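Local coordinates for protein neurotoxin (Clostridium botulinum, PDB 1ZB7) that acts as a zinc endopeptidase in the host cytosol, cleaving the synaptobrevins VAMP1, VAMP2 and VAMP3, with cleavage of VAMP2 at an Ala-Ala bond, at residues N4-N9 with N16-M21; A36-I39 with I43-V46; I116-N121 with D127-N132; Q297-R302 with Y327-D332; N304-A309 with L318-Y323. One frame throughout, in Å; residues are numbered along the deposited sequence.

The five contacts fall into two groups. Contacts 1 and 2 have centres about 6 Å apart and share the large mixed sheet: strands 19-23 and 34-38 are neighbours in it, and the backbones of Lys6 and Ile39 pair as well. Contacts 3, 4 and 5 gather around helices 282-303 and 316-327. Contacts 3 and 5 lie about 9 Å apart, centre to centre, and join through the short parallel pair 128-129 and 308-309, while contact 5 lies about 10 Å from contact 4. The groups stay apart, with contacts 1 and 4 about 34 Å between centres. None of the segments includes the HExxH zinc-binding motif on helix 224-239.

Contact 1: residues N4-N9 with N16-M21; sequences NIKNFN and NDDIIM
Lys6 reaches from the N-terminal segment to Asp18, and Phe8 packs beside this pair, against Ile19. The lysine CB points toward segment 16-21, and with CG anti to the backbone N (chi1 -166°) the chain runs out fully extended. CG passes over the rim of one face of the ring of Phe8, two residues on. CD then comes within 3.5 Å of Asp18 OD2, and CE lies slightly closer to the same oxygen. At the tip, NZ forms a salt bridge with Asp18 OD2 at 2.7 Å; OD2 accepts through its syn lone pair, and the two side chains cross at about a right angle. Asp18 OD1 is held in turn by Asn15 ND2. The carboxylate stands at the edge of the Phe8 ring, near its plane, with CZ 3.8 Å from OD2 and the two planes 80° apart. Ile19 lies obliquely to the ring, where its CD1 meets Phe8 CD1 at 3.5 Å. Phenylalanine suits this place because its apolar surface packs on Ile19 CD1 while its slightly positive ring edge can stand next to the carboxylate oxygen, and it also meets Phe37 edge-to-face. Lysine suits the exposed position because CG can lie over the ring rim while the rest carries the charge on to Asp18. The buried Asp18 carboxylate thus has a cation on one oxygen and an amide on the other, which would probably favour its ionised form.

Contact 2: residues A36-I39 with I43-V46; sequences AFRI and IWIV
Arg38 CB sits squarely over the six-membered ring of Trp44, 3.5 Å from its centroid and 5° off the normal, a CH-pi contact. CG and CD continue along the indole, and the guanidinium, perpendicular to it, lies beyond and forms a salt bridge with Asp17. On the same side of the hairpin, Ala36 CB is small enough to fit between Trp44 CE3 and Val46 CG2, the latter at 3.5 Å. Phe37 and Ile45 point to the other face, and Ile39, at the corner after the strand, packs its CG1 4.0 Å from Ile45 CG1. The backbone fixes this register. Phe37 and Ile45 form an antiparallel hydrogen-bonded pair, with Ile45 N to Phe37 O at 2.8 Å and Phe37 N to Ile45 O at 3.0 Å, and a weak bond joins Ile39 N to Ile43 O. The hairpin lies inside the large mixed sheet, between strands 19-23 and 158-161, and helix 82-99 covers Phe37, Ile39 and Ile45 through Leu89, Ile93 and Phe88.

Contact 3: residues I116-N121 with D127-N132; sequences IPYLGN and DKFAAN
An inverse gamma turn centred on Leu119 meets the weakly bonded strand 128-129 and the residues after it, and the Leu119 carbonyl forms the backbone link. Ala130 N donates to Leu119 O at 2.9 Å in a nearly straight bond (170°), although the donor stands well above the carbonyl plane. Phe129 CA also approaches that oxygen in a CA-H...O contact. The following Gly120 has backbone angles that suit glycine, because a CB would be jammed against the preceding carbonyl oxygen. The side chains of Tyr118 and Leu119 pack against Phe129. Leu119 CB lies 3.9 Å from Phe129 CB, and its CD1 reaches the start of the ring. Tyr118 has its CG anti to the backbone N (chi1 -170°), which carries the ring across to Phe129 in an offset edge-to-face pair: the phenylalanine edge turns to the tyrosine face, with centroids 5.5 Å apart. The hydroxyl adds a water bridge. Tyr118 OH donates to a water at 2.6 Å, and that water donates to Lys128 O at 2.8 Å. Tyrosine therefore serves both packing and hydrogen bonding here. Around the contact, strand 128-129 pairs in parallel with strand 308-309. Tyr118 and Phe129 rest on Leu303 of helix 282-303, while Tyr319 of helix 316-327 packs on both Leu119 and Phe129.

Contact 4: residues Q297-R302 with Y327-D332; sequences QDIANR and YDFVED
The backbones of Ala300 and Phe329 approach to 7.2 Å between CA atoms, where segment 297-302 of helix 282-303 passes the turn that follows helix 316-327, and no hydrogen bond joins the two segments. Asp328, with positive phi, is the first residue to leave that helix, and the turn brings Tyr327 and Phe329 to the same neighbour. Ile299 CG2 is the point they share. It lies over one face of the Tyr327 ring, 4.1 Å from the centroid, as a CH-pi contact, and also stands at the edge of the Phe329 ring, near its plane, 3.8 Å from CZ. The beta-branch puts this methyl anti to the backbone N, on the side facing both rings, so isoleucine is well shaped for the place. Ala300 meets Phe329 differently: its CB lies over the ring face, 3.9 Å from the centroid and 14° off the normal. The small methyl lets the ring come close to the helix, and CZ is 3.6 Å from Ala300 N. The other face of Phe329 is covered at its rim by Tyr327 CB, so the ring is sandwiched. Tyr327 OH leaves this apolar patch to bond Gly186 O, and its ring meets Phe296 edge-to-face. The contact thus packs helix 282-303 against Tyr327 and Phe329, at the turn joining helix 316-327 to strand 330-331, whose Val330 pairs with Ser338 on strand 337-338.

Contact 5: residues N304-A309 with L318-Y323; sequences NIVSSA and LYKQIY
The Lys320 side chain leaves helix 316-327 with CG anti to the carbonyl carbon (chi1 -71°), and every later torsion is extended, so the chain stretches straight to the backbone of Val306. NZ gives a hydrogen bond to Val306 O at 3.0 Å, with the donor tilted only 17° from the carbonyl plane. CE follows at 3.4 Å from the same oxygen. The next contact is apolar: Val306 CB, which points toward the helix, meets Lys320 CE, the last methylene, at 4.1 Å. Valine suits this buried spot because its branched side chain also packs on Tyr118, Phe129 and Ile316. The lysine suits its own place because its methylene chain touches Phe129 on the way to the loop, where it delivers the ammonium. The nitrogen has a second acceptor, Leu303 O, in the last turn of helix 282-303. Two backbone carbonyls that follow closely in sequence are thus gripped by one charged group. A positive charge at the carboxyl end of a helix is likely to be favoured by the helix dipole, and here both acceptors are neutral backbone carbonyls: Lys320 ties the end of helix 282-303 and the loop after it to helix 316-327.

Contact 1: residues N4-N9 with N16-M21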
# COMPACT_ATOMS: atom_id res chain seq x y z
N ASN A 4 13.50 -10.31 34.83
CA ASN A 4 14.91 -10.55 34.88
C ASN A 4 15.45 -11.16 33.57
O ASN A 4 14.93 -12.12 33.09
CB ASN A 4 15.27 -11.45 36.07
CG ASN A 4 16.79 -11.73 36.15
OD1 ASN A 4 17.28 -12.81 35.67
ND2 ASN A 4 17.55 -10.75 36.68
N ILE A 5 16.58 -10.66 33.12
CA ILE A 5 17.21 -11.16 31.89
C ILE A 5 18.60 -11.72 32.27
O ILE A 5 19.45 -10.97 32.73
CB ILE A 5 17.30 -10.06 30.79
CG1 ILE A 5 15.90 -9.47 30.58
CG2 ILE A 5 17.87 -10.64 29.53
CD1 ILE A 5 15.82 -8.39 29.57
N LYS A 6 18.76 -13.03 32.06
CA LYS A 6 19.96 -13.73 32.43
C LYS A 6 21.05 -13.69 31.34
O LYS A 6 20.75 -13.82 30.18
CB LYS A 6 19.63 -15.18 32.81
CG LYS A 6 20.77 -15.85 33.52
CD LYS A 6 20.37 -17.09 34.19
CE LYS A 6 21.70 -17.85 34.51
NZ LYS A 6 21.35 -19.01 35.39
N ASN A 7 22.29 -13.46 31.76
CA ASN A 7 23.49 -13.55 30.96
C ASN A 7 24.00 -14.96 30.83
O ASN A 7 24.00 -15.65 31.74
CB ASN A 7 24.64 -12.72 31.60
CG ASN A 7 24.35 -11.19 31.70
OD1 ASN A 7 23.87 -10.50 30.75
ND2 ASN A 7 24.72 -10.64 32.87
N PHE A 8 24.54 -15.33 29.70
CA PHE A 8 25.04 -16.67 29.39
C PHE A 8 26.20 -16.53 28.44
O PHE A 8 26.28 -15.54 27.68
CB PHE A 8 24.02 -17.48 28.60
CG PHE A 8 22.80 -17.90 29.42
CD1 PHE A 8 22.89 -18.92 30.36
CD2 PHE A 8 21.58 -17.34 29.20
CE1 PHE A 8 21.77 -19.33 31.08
CE2 PHE A 8 20.48 -17.75 29.93
CZ PHE A 8 20.57 -18.73 30.80
N ASN A 9 27.07 -17.53 28.48
CA ASN A 9 28.07 -17.78 27.44
C ASN A 9 27.61 -18.99 26.71
O ASN A 9 27.09 -19.84 27.34
CB ASN A 9 29.47 -18.02 28.06
CG ASN A 9 29.89 -16.89 29.00
OD1 ASN A 9 30.24 -15.79 28.51
ND2 ASN A 9 29.83 -17.12 30.38
N ASN A 16 20.17 -28.63 32.35
CA ASN A 16 18.84 -29.24 32.27
C ASN A 16 17.78 -28.36 32.81
O ASN A 16 16.68 -28.80 32.94
CB ASN A 16 18.81 -30.59 32.98
CG ASN A 16 19.73 -31.59 32.36
OD1 ASN A 16 19.79 -31.73 31.15
ND2 ASN A 16 20.49 -32.25 33.17
N ASP A 17 18.11 -27.13 33.16
CA ASP A 17 17.19 -26.17 33.72
C ASP A 17 17.08 -25.01 32.71
O ASP A 17 16.09 -24.92 31.93
CB ASP A 17 17.71 -25.68 35.08
CG ASP A 17 16.84 -24.52 35.68
OD1 ASP A 17 15.77 -24.15 35.15
OD2 ASP A 17 17.26 -23.93 36.65
N ASP A 18 18.08 -24.12 32.69
CA ASP A 18 17.99 -22.97 31.80
C ASP A 18 18.99 -23.07 30.64
O ASP A 18 18.98 -22.25 29.75
CB ASP A 18 18.07 -21.66 32.60
CG ASP A 18 19.38 -21.52 33.37
OD1 ASP A 18 20.30 -22.38 33.30
OD2 ASP A 18 19.54 -20.49 34.02
N ILE A 19 19.78 -24.12 30.65
CA ILE A 19 20.62 -24.48 29.51
C ILE A 19 20.35 -25.94 29.21
O ILE A 19 20.64 -26.82 30.04
CB ILE A 19 22.14 -24.20 29.74
CG1 ILE A 19 22.35 -22.74 30.10
CG2 ILE A 19 22.89 -24.53 28.48
CD1 ILE A 19 23.74 -22.32 30.53
N ILE A 20 19.71 -26.18 28.07
CA ILE A 20 19.18 -27.48 27.74
C ILE A 20 19.39 -27.83 26.26
O ILE A 20 19.76 -26.96 25.41
CB ILE A 20 17.58 -27.57 28.07
CG1 ILE A 20 16.79 -26.67 27.10
CG2 ILE A 20 17.23 -27.18 29.49
CD1 ILE A 20 15.19 -26.94 27.12
N MET A 21 19.15 -29.12 25.98
CA MET A 21 18.94 -29.70 24.66
C MET A 21 17.46 -29.82 24.40
O MET A 21 16.72 -30.34 25.20
CB MET A 21 19.62 -31.06 24.55
CG MET A 21 21.17 -31.00 24.70
SD MET A 21 22.03 -29.79 23.63
CE MET A 21 22.03 -30.61 22.04

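Contact 2: residues A36-I39 with I43-V46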
# COMPACT_ATOMS: atom_id res chain seq x y z
N ALA A 36 19.89 -24.73 23.93
CA ALA A 36 19.04 -23.56 24.12
C ALA A 36 19.21 -22.91 25.52
O ALA A 36 19.64 -23.55 26.44
CB ALA A 36 17.46 -23.93 23.78
N PHE A 37 18.96 -21.61 25.59
CA PHE A 37 19.28 -20.73 26.76
C PHE A 37 18.01 -19.95 27.15
O PHE A 37 17.39 -19.24 26.32
CB PHE A 37 20.40 -19.77 26.47
CG PHE A 37 21.64 -20.43 25.97
CD1 PHE A 37 22.71 -20.67 26.83
CD2 PHE A 37 21.70 -20.89 24.68
CE1 PHE A 37 23.86 -21.30 26.40
CE2 PHE A 37 22.87 -21.54 24.21
CZ PHE A 37 23.96 -21.74 25.11
N ARG A 38 17.60 -20.14 28.39
CA ARG A 38 16.43 -19.46 28.88
C ARG A 38 16.89 -18.18 29.53
O ARG A 38 17.29 -18.14 30.73
CB ARG A 38 15.62 -20.33 29.85
CG ARG A 38 14.18 -19.79 30.14
CD ARG A 38 13.35 -20.53 31.23
NE ARG A 38 13.96 -20.37 32.54
CZ ARG A 38 14.44 -21.35 33.32
NH1 ARG A 38 14.37 -22.61 32.94
NH2 ARG A 38 15.04 -21.07 34.48
N ILE A 39 16.75 -17.13 28.76
CA ILE A 39 17.13 -15.81 29.20
C ILE A 39 16.10 -15.05 30.07
O ILE A 39 16.44 -14.15 30.87
CB ILE A 39 17.53 -14.95 27.96
CG1 ILE A 39 16.35 -14.88 26.96
CG2 ILE A 39 18.76 -15.52 27.32
CD1 ILE A 39 16.33 -13.59 26.24
N ILE A 43 10.99 -17.89 27.62
CA ILE A 43 11.65 -17.34 26.42
C ILE A 43 13.10 -17.88 26.27
O ILE A 43 13.97 -17.64 27.12
CB ILE A 43 11.68 -15.79 26.48
CG1 ILE A 43 10.28 -15.22 26.72
CG2 ILE A 43 12.29 -15.26 25.23
CD1 ILE A 43 10.23 -13.65 26.73
N TRP A 44 13.31 -18.59 25.18
CA TRP A 44 14.49 -19.34 24.91
C TRP A 44 15.19 -18.76 23.65
O TRP A 44 14.53 -18.39 22.70
CB TRP A 44 14.13 -20.80 24.64
CG TRP A 44 13.60 -21.46 25.88
CD1 TRP A 44 12.24 -21.43 26.40
CD2 TRP A 44 14.32 -22.26 26.80
NE1 TRP A 44 12.18 -22.16 27.49
CE2 TRP A 44 13.40 -22.69 27.80
CE3 TRP A 44 15.65 -22.67 26.89
CZ2 TRP A 44 13.77 -23.46 28.88
CZ3 TRP A 44 16.05 -23.41 27.99
CH2 TRP A 44 15.11 -23.84 28.96
N ILE A 45 16.53 -18.65 23.72
CA ILE A 45 17.39 -18.40 22.56
C ILE A 45 18.09 -19.71 22.12
O ILE A 45 18.72 -20.38 22.88
CB ILE A 45 18.45 -17.36 22.84
CG1 ILE A 45 17.86 -16.12 23.49
CG2 ILE A 45 19.21 -17.01 21.57
CD1 ILE A 45 16.72 -15.46 22.74
N VAL A 46 17.95 -20.02 20.87
CA VAL A 46 18.59 -21.12 20.19
C VAL A 46 19.50 -20.52 19.09
O VAL A 46 19.02 -20.15 18.03
CB VAL A 46 17.61 -22.11 19.59
CG1 VAL A 46 18.33 -23.33 19.09
CG2 VAL A 46 16.56 -22.58 20.63

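Contact 3: residues I116-N121 with D127-N132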
# COMPACT_ATOMS: atom_id res chain seq x y z
N ILE A 116 0.81 -17.54 28.59
CA ILE A 116 0.91 -18.97 28.37
C ILE A 116 -0.18 -19.42 27.42
O ILE A 116 -1.32 -19.04 27.60
CB ILE A 116 0.90 -19.65 29.76
CG1 ILE A 116 2.28 -19.67 30.32
CG2 ILE A 116 0.29 -21.03 29.86
CD1 ILE A 116 2.45 -18.53 31.18
N PRO A 117 0.16 -20.18 26.39
CA PRO A 117 -0.86 -20.82 25.56
C PRO A 117 -1.82 -21.68 26.39
O PRO A 117 -1.45 -22.23 27.45
CB PRO A 117 -0.05 -21.67 24.55
CG PRO A 117 1.40 -21.39 24.88
CD PRO A 117 1.54 -20.43 25.94
N TYR A 118 -3.08 -21.71 25.96
CA TYR A 118 -4.05 -22.61 26.47
C TYR A 118 -3.59 -24.05 26.27
O TYR A 118 -3.02 -24.42 25.23
CB TYR A 118 -5.40 -22.31 25.83
CG TYR A 118 -6.58 -23.05 26.47
CD1 TYR A 118 -7.27 -22.48 27.53
CD2 TYR A 118 -6.97 -24.32 26.02
CE1 TYR A 118 -8.38 -23.16 28.16
CE2 TYR A 118 -8.09 -25.01 26.66
CZ TYR A 118 -8.76 -24.40 27.73
OH TYR A 118 -9.78 -25.01 28.40
N LEU A 119 -3.80 -24.88 27.30
CA LEU A 119 -3.59 -26.36 27.22
C LEU A 119 -4.62 -27.09 26.35
O LEU A 119 -5.46 -27.82 26.82
CB LEU A 119 -3.51 -26.94 28.61
CG LEU A 119 -2.59 -26.25 29.60
CD1 LEU A 119 -2.52 -26.99 30.85
CD2 LEU A 119 -1.11 -26.07 29.05
N GLY A 120 -4.56 -26.87 25.05
CA GLY A 120 -5.46 -27.52 24.12
C GLY A 120 -5.58 -26.75 22.82
O GLY A 120 -4.91 -25.78 22.61
N ASN A 121 -6.49 -27.18 21.96
CA ASN A 121 -6.76 -26.56 20.66
C ASN A 121 -8.10 -27.11 20.22
O ASN A 121 -8.67 -27.85 20.94
CB ASN A 121 -5.69 -26.83 19.60
CG ASN A 121 -5.32 -28.30 19.46
OD1 ASN A 121 -6.16 -29.13 19.22
ND2 ASN A 121 -4.04 -28.59 19.53
N ASP A 127 -13.74 -30.41 27.75
CA ASP A 127 -13.71 -30.71 29.14
C ASP A 127 -12.33 -31.16 29.71
O ASP A 127 -12.24 -31.46 30.92
CB ASP A 127 -14.84 -31.65 29.49
CG ASP A 127 -14.58 -33.12 29.10
OD1 ASP A 127 -13.80 -33.42 28.18
OD2 ASP A 127 -15.30 -34.01 29.69
N LYS A 128 -11.31 -31.13 28.85
CA LYS A 128 -9.93 -31.40 29.29
C LYS A 128 -8.85 -30.32 28.94
O LYS A 128 -9.06 -29.47 28.11
CB LYS A 128 -9.43 -32.76 28.80
CG LYS A 128 -9.87 -33.86 29.63
CD LYS A 128 -9.52 -35.21 29.05
CE LYS A 128 -10.19 -36.35 29.80
NZ LYS A 128 -9.17 -37.04 30.70
N PHE A 129 -7.81 -30.30 29.78
CA PHE A 129 -6.61 -29.76 29.51
C PHE A 129 -5.72 -30.88 28.86
O PHE A 129 -5.73 -32.05 29.32
CB PHE A 129 -5.91 -29.17 30.72
CG PHE A 129 -6.52 -27.84 31.27
CD1 PHE A 129 -6.99 -26.84 30.43
CD2 PHE A 129 -6.49 -27.58 32.63
CE1 PHE A 129 -7.43 -25.60 30.94
CE2 PHE A 129 -6.91 -26.35 33.13
CZ PHE A 129 -7.43 -25.41 32.35
N ALA A 130 -4.98 -30.48 27.84
CA ALA A 130 -4.08 -31.35 27.10
C ALA A 130 -2.77 -30.53 26.88
O ALA A 130 -2.75 -29.64 26.10
CB ALA A 130 -4.73 -31.77 25.73
N ALA A 131 -1.73 -30.81 27.65
CA ALA A 131 -0.42 -30.18 27.51
C ALA A 131 0.41 -30.82 26.42
O ALA A 131 1.32 -30.22 25.90
CB ALA A 131 0.32 -30.26 28.82
N ASN A 132 0.08 -32.03 26.05
CA ASN A 132 0.90 -32.81 25.20
C ASN A 132 0.54 -32.59 23.75
O ASN A 132 0.33 -33.56 23.02
CB ASN A 132 0.69 -34.28 25.50
CG ASN A 132 -0.79 -34.69 25.30
OD1 ASN A 132 -1.66 -34.67 26.27
ND2 ASN A 132 -1.11 -35.03 24.03
O HOH W 1 -10.51 -27.23 27.27

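Contact 4: residues Q297-R302 with Y327-D332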
# COMPACT_ATOMS: atom_id res chain seq x y z
N GLN A 297 -14.44 -15.51 24.79
CA GLN A 297 -15.61 -16.20 25.30
C GLN A 297 -15.48 -17.73 25.12
O GLN A 297 -15.80 -18.49 26.02
CB GLN A 297 -16.92 -15.67 24.69
CG GLN A 297 -17.11 -14.15 24.98
CD GLN A 297 -18.24 -13.47 24.14
OE1 GLN A 297 -18.51 -13.86 22.97
NE2 GLN A 297 -18.90 -12.46 24.74
N ASP A 298 -14.99 -18.19 23.98
CA ASP A 298 -14.75 -19.61 23.79
C ASP A 298 -13.82 -20.20 24.84
O ASP A 298 -14.05 -21.35 25.31
CB ASP A 298 -14.24 -19.92 22.38
CG ASP A 298 -15.30 -19.58 21.25
OD1 ASP A 298 -16.52 -19.47 21.44
OD2 ASP A 298 -14.85 -19.40 20.12
N ILE A 299 -12.79 -19.46 25.21
CA ILE A 299 -11.83 -19.89 26.23
C ILE A 299 -12.51 -19.91 27.60
O ILE A 299 -12.38 -20.90 28.32
CB ILE A 299 -10.53 -19.07 26.24
CG1 ILE A 299 -9.80 -19.28 24.90
CG2 ILE A 299 -9.66 -19.40 27.48
CD1 ILE A 299 -9.57 -20.74 24.49
N ALA A 300 -13.24 -18.85 27.91
CA ALA A 300 -14.02 -18.83 29.15
C ALA A 300 -15.03 -20.01 29.20
O ALA A 300 -15.05 -20.70 30.21
CB ALA A 300 -14.72 -17.43 29.41
N ASN A 301 -15.84 -20.23 28.16
CA ASN A 301 -16.70 -21.41 28.08
C ASN A 301 -15.95 -22.77 28.35
O ASN A 301 -16.43 -23.59 29.12
CB ASN A 301 -17.41 -21.55 26.71
CG ASN A 301 -18.41 -20.37 26.35
OD1 ASN A 301 -18.95 -19.71 27.21
ND2 ASN A 301 -18.63 -20.15 25.02
N ARG A 302 -14.79 -22.98 27.73
CA ARG A 302 -13.93 -24.15 27.99
C ARG A 302 -13.53 -24.28 29.47
O ARG A 302 -13.67 -25.39 30.04
CB ARG A 302 -12.67 -24.22 27.04
CG ARG A 302 -13.10 -24.82 25.74
CD ARG A 302 -12.21 -24.72 24.49
NE ARG A 302 -11.39 -25.90 24.45
CZ ARG A 302 -11.33 -26.87 23.55
NH1 ARG A 302 -12.03 -26.92 22.42
NH2 ARG A 302 -10.43 -27.80 23.80
N TYR A 327 -6.36 -13.74 30.41
CA TYR A 327 -7.47 -13.22 29.59
C TYR A 327 -8.29 -12.19 30.35
O TYR A 327 -9.20 -11.59 29.78
CB TYR A 327 -8.40 -14.29 29.05
CG TYR A 327 -7.74 -15.29 28.16
CD1 TYR A 327 -7.56 -15.04 26.79
CD2 TYR A 327 -7.24 -16.51 28.69
CE1 TYR A 327 -6.90 -16.00 25.97
CE2 TYR A 327 -6.53 -17.45 27.88
CZ TYR A 327 -6.42 -17.20 26.52
OH TYR A 327 -5.74 -18.11 25.73
N ASP A 328 -7.92 -11.97 31.61
CA ASP A 328 -8.60 -11.04 32.51
C ASP A 328 -10.14 -11.29 32.63
O ASP A 328 -10.94 -10.38 32.67
CB ASP A 328 -8.24 -9.63 32.09
CG ASP A 328 -8.55 -8.58 33.15
OD1 ASP A 328 -8.80 -8.91 34.30
OD2 ASP A 328 -8.53 -7.39 32.77
N PHE A 329 -10.50 -12.57 32.69
CA PHE A 329 -11.87 -13.04 32.94
C PHE A 329 -12.35 -12.63 34.30
O PHE A 329 -11.54 -12.45 35.22
CB PHE A 329 -11.91 -14.55 32.87
CG PHE A 329 -11.61 -15.13 31.51
CD1 PHE A 329 -12.00 -14.49 30.34
CD2 PHE A 329 -10.91 -16.34 31.40
CE1 PHE A 329 -11.73 -15.04 29.11
CE2 PHE A 329 -10.66 -16.90 30.16
CZ PHE A 329 -11.07 -16.23 29.02
N VAL A 330 -13.68 -12.45 34.44
CA VAL A 330 -14.30 -12.34 35.75
C VAL A 330 -14.82 -13.71 36.20
O VAL A 330 -15.10 -14.58 35.42
CB VAL A 330 -15.33 -11.21 35.86
CG1 VAL A 330 -14.57 -9.89 35.72
CG2 VAL A 330 -16.44 -11.30 34.77
N GLU A 331 -14.82 -13.91 37.49
CA GLU A 331 -15.17 -15.18 38.09
C GLU A 331 -16.31 -14.90 38.99
O GLU A 331 -16.20 -14.00 39.77
CB GLU A 331 -14.02 -15.71 38.98
CG GLU A 331 -14.15 -17.19 39.22
CD GLU A 331 -13.05 -17.76 40.00
OE1 GLU A 331 -11.89 -17.26 39.89
OE2 GLU A 331 -13.36 -18.78 40.66
N ASP A 332 -17.42 -15.63 38.86
CA ASP A 332 -18.57 -15.41 39.73
C ASP A 332 -18.43 -16.27 40.99
O ASP A 332 -17.47 -17.10 41.09
CB ASP A 332 -19.90 -15.55 38.93
CG ASP A 332 -20.30 -16.98 38.63
OD1 ASP A 332 -19.63 -18.00 39.01
OD2 ASP A 332 -21.35 -17.11 37.98

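Contact 5: residues N304-A309 with L318-Y323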
# COMPACT_ATOMS: atom_id res chain seq x y z
N ASN A 304 -15.03 -23.29 32.01
CA ASN A 304 -16.14 -23.64 32.84
C ASN A 304 -16.45 -25.10 32.80
O ASN A 304 -17.26 -25.49 33.51
CB ASN A 304 -17.38 -22.81 32.48
CG ASN A 304 -17.21 -21.38 32.88
OD1 ASN A 304 -16.36 -21.10 33.70
ND2 ASN A 304 -17.94 -20.46 32.26
N ILE A 305 -15.88 -25.88 31.91
CA ILE A 305 -16.17 -27.28 31.83
C ILE A 305 -14.98 -28.15 31.93
O ILE A 305 -15.16 -29.34 31.92
CB ILE A 305 -16.99 -27.73 30.52
CG1 ILE A 305 -16.26 -27.49 29.27
CG2 ILE A 305 -18.44 -27.14 30.55
CD1 ILE A 305 -17.18 -27.73 28.02
N VAL A 306 -13.78 -27.59 32.07
CA VAL A 306 -12.58 -28.39 32.26
C VAL A 306 -12.58 -28.96 33.58
O VAL A 306 -12.92 -28.29 34.54
CB VAL A 306 -11.15 -27.55 32.02
CG1 VAL A 306 -9.89 -28.36 32.50
CG2 VAL A 306 -11.07 -27.32 30.66
N SER A 307 -12.44 -30.27 33.63
CA SER A 307 -12.52 -31.02 34.93
C SER A 307 -11.32 -31.97 35.07
O SER A 307 -11.19 -32.56 36.12
CB SER A 307 -13.76 -31.77 34.91
OG SER A 307 -13.70 -32.67 33.87
N SER A 308 -10.46 -32.08 34.03
CA SER A 308 -9.27 -32.88 34.15
C SER A 308 -8.36 -32.62 32.99
O SER A 308 -8.62 -31.83 32.07
CB SER A 308 -9.58 -34.40 34.27
OG SER A 308 -10.29 -34.82 33.09
N ALA A 309 -7.23 -33.28 33.06
CA ALA A 309 -6.19 -33.18 32.13
C ALA A 309 -6.00 -34.52 31.44
O ALA A 309 -6.29 -35.53 32.00
CB ALA A 309 -4.94 -32.77 32.84
N LEU A 318 -4.86 -24.46 39.28
CA LEU A 318 -3.76 -23.58 39.05
C LEU A 318 -3.81 -22.96 37.59
O LEU A 318 -3.69 -21.78 37.40
CB LEU A 318 -2.51 -24.42 39.20
CG LEU A 318 -1.24 -23.75 38.87
CD1 LEU A 318 -1.14 -22.35 39.61
CD2 LEU A 318 -0.18 -24.66 39.32
N TYR A 319 -4.03 -23.79 36.58
CA TYR A 319 -4.07 -23.33 35.24
C TYR A 319 -5.32 -22.53 34.92
O TYR A 319 -5.24 -21.66 34.14
CB TYR A 319 -3.95 -24.53 34.30
CG TYR A 319 -2.52 -24.89 34.13
CD1 TYR A 319 -1.95 -25.89 34.93
CD2 TYR A 319 -1.73 -24.22 33.21
CE1 TYR A 319 -0.60 -26.20 34.78
CE2 TYR A 319 -0.41 -24.57 33.03
CZ TYR A 319 0.14 -25.52 33.85
OH TYR A 319 1.41 -25.84 33.81
N LYS A 320 -6.47 -22.87 35.49
CA LYS A 320 -7.63 -21.98 35.46
C LYS A 320 -7.32 -20.57 35.96
O LYS A 320 -7.77 -19.58 35.36
CB LYS A 320 -8.80 -22.58 36.22
CG LYS A 320 -9.44 -23.76 35.52
CD LYS A 320 -10.66 -24.27 36.25
CE LYS A 320 -11.45 -25.34 35.41
NZ LYS A 320 -13.00 -25.59 35.74
N GLN A 321 -6.59 -20.47 37.06
CA GLN A 321 -6.17 -19.17 37.58
C GLN A 321 -5.18 -18.33 36.67
O GLN A 321 -5.27 -17.12 36.51
CB GLN A 321 -5.59 -19.36 38.95
CG GLN A 321 -5.15 -18.05 39.60
CD GLN A 321 -6.30 -17.12 40.07
OE1 GLN A 321 -7.13 -17.50 40.93
NE2 GLN A 321 -6.29 -15.87 39.56
N ILE A 322 -4.22 -19.01 36.13
CA ILE A 322 -3.36 -18.50 35.13
C ILE A 322 -4.15 -17.90 33.92
O ILE A 322 -3.91 -16.75 33.50
CB ILE A 322 -2.40 -19.62 34.68
CG1 ILE A 322 -1.38 -19.90 35.78
CG2 ILE A 322 -1.66 -19.25 33.44
CD1 ILE A 322 -0.39 -21.06 35.40
N TYR A 323 -5.09 -18.67 33.38
CA TYR A 323 -5.89 -18.20 32.25
C TYR A 323 -6.83 -17.08 32.62
O TYR A 323 -7.01 -16.15 31.85
CB TYR A 323 -6.61 -19.38 31.54
CG TYR A 323 -5.62 -20.35 30.95
CD1 TYR A 323 -4.52 -19.89 30.17
CD2 TYR A 323 -5.68 -21.72 31.25
CE1 TYR A 323 -3.64 -20.71 29.75
CE2 TYR A 323 -4.76 -22.58 30.72
CZ TYR A 323 -3.75 -22.07 30.01
OH TYR A 323 -2.76 -22.87 29.58